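Local atomic coordinates of L-arabinose ABC transporter, periplasmic L-arabinose-binding protein (Burkholderia thailandensis, PDB entry 4KZK), a protein that binds a sugar in the periplasm, here beta-D-galactopyranose, and probably delivers L-arabinose and related sugars to an ABC transporter. Residues Leu84-Leu87 with Ala88-Ala92. Sequence-based numbering, arbitrary orientation.
Sequences LDSL and AAQKA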
loop_
_atom_site.group_PDB
_atom_site.type_symbol
_atom_site.label_atom_id
_atom_site.label_comp_id
_atom_site.label_asym_id
_atom_site.label_seq_id
_atom_site.Cartn_x
_atom_site.Cartn_y
_atom_site.Cartn_z
ATOM N N LEU A 84 8.830 -19.983 4.707
ATOM C CA LEU A 84 8.271 -20.675 5.855
ATOM C C LEU A 84 9.133 -21.888 6.235
ATOM O O LEU A 84 9.325 -22.147 7.431
ATOM C CB LEU A 84 6.834 -21.102 5.568
ATOM C CG LEU A 84 5.817 -20.023 5.168
ATOM C CD1 LEU A 84 4.473 -20.678 4.854
ATOM C CD2 LEU A 84 5.712 -18.909 6.199
ATOM N N ASP A 85 9.691 -22.590 5.241
ATOM C CA ASP A 85 10.630 -23.684 5.510
ATOM C C ASP A 85 11.827 -23.150 6.287
ATOM O O ASP A 85 12.294 -23.781 7.249
ATOM C CB ASP A 85 11.148 -24.299 4.202
ATOM C CG ASP A 85 10.093 -25.068 3.429
ATOM O OD1 ASP A 85 8.994 -25.353 3.954
ATOM O OD2 ASP A 85 10.409 -25.400 2.265
ATOM N N SER A 86 12.363 -22.011 5.850
ATOM C CA SER A 86 13.550 -21.437 6.503
ATOM C C SER A 86 13.254 -21.054 7.945
ATOM O O SER A 86 14.083 -21.268 8.845
ATOM C CB SER A 86 14.088 -20.215 5.735
ATOM O OG SER A 86 15.376 -19.816 6.229
ATOM N N LEU A 87 12.082 -20.460 8.158
ATOM C CA LEU A 87 11.661 -20.063 9.491
ATOM C C LEU A 87 11.515 -21.271 10.404
ATOM O O LEU A 87 11.955 -21.218 11.570
ATOM C CB LEU A 87 10.370 -19.243 9.426
ATOM C CG LEU A 87 10.521 -17.841 8.825
ATOM C CD1 LEU A 87 9.152 -17.197 8.629
ATOM C CD2 LEU A 87 11.410 -16.974 9.699
ATOM N N ALA A 88 10.977 -22.369 9.879
ATOM C CA ALA A 88 10.869 -23.605 10.657
ATOM C C ALA A 88 12.242 -24.208 10.977
ATOM O O ALA A 88 12.486 -24.653 12.107
ATOM C CB ALA A 88 9.979 -24.598 9.945
ATOM N N ALA A 89 13.152 -24.168 10.011
ATOM C CA ALA A 89 14.538 -24.623 10.234
ATOM C C ALA A 89 15.218 -23.830 11.354
ATOM O O ALA A 89 16.020 -24.385 12.131
ATOM C CB ALA A 89 15.350 -24.512 8.949
ATOM N N GLN A 90 14.889 -22.547 11.432
ATOM C CA GLN A 90 15.445 -21.647 12.438
ATOM C C GLN A 90 14.655 -21.660 13.754
ATOM O O GLN A 90 14.990 -20.920 14.675
ATOM C CB GLN A 90 15.494 -20.219 11.885
ATOM C CG GLN A 90 16.436 -20.037 10.702
ATOM C CD GLN A 90 16.384 -18.627 10.140
ATOM O OE1 GLN A 90 16.697 -17.672 10.839
ATOM N NE2 GLN A 90 15.981 -18.486 8.880
ATOM N N LYS A 91 13.609 -22.487 13.831
ATOM C CA LYS A 91 12.791 -22.650 15.041
ATOM C C LYS A 91 12.040 -21.384 15.452
ATOM O O LYS A 91 11.920 -21.064 16.638
ATOM C CB LYS A 91 13.642 -23.166 16.212
ATOM C CG LYS A 91 14.481 -24.386 15.875
ATOM C CD LYS A 91 13.623 -25.565 15.439
ATOM C CE LYS A 91 14.464 -26.794 15.109
ATOM N NZ LYS A 91 15.426 -27.179 16.176
ATOM N N ALA A 92 11.522 -20.652 14.468
ATOM C CA ALA A 92 10.651 -19.528 14.751
ATOM C C ALA A 92 9.333 -20.027 15.317
ATOM O O ALA A 92 8.864 -21.102 14.937
ATOM C CB ALA A 92 10.409 -18.734 13.473
#
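Ala88 N donates to Leu84 O at 3.0 Å, a regular i to i+4 bond of helix 77-89. The methyl of Ala88 packs on Tyr115. Ala89 N repeats the pattern with Asp85 O at 2.9 Å. Beyond this bond, Asp85 OD1 forms a salt bridge with Lys111 and a hydrogen bond with Tyr115 OH. Gln90 N reaches Ser86 O at 3.0 Å. The side chain of Gln90 then turns back over the same residue. Its chi1 of -65° brings CG of Gln90 back along the helix to 3.2 Å from Ser86 O. The extended chain beyond CG carries the amide on to the serine hydroxyl. Gln90 NE2 meets Ser86 OG at 3.0 Å, with OG close to the amide plane. This bond is bent, 138° at the hydrogen. A weak second bond runs from NE2 to Ser86 O. Lys91 takes a positive phi and ends the helix, its N bonded to Ala88 O. Ala92 N closes the turn on Leu87 O at 3.0 Å, nearly straight at 173°. This is a Schellman motif. Its apolar contact joins Leu87 CB to Ala92 CB, 4.1 Å apart. Leu87 is buried against Val70 and Ile72 of strand 68-73, and also packs on Met117 of a loop. The chemistry implies a helix C-terminus in which Ser86 O, Leu87 O and Ala88 O are paired locally, while Gln90 O takes Lys38 NZ.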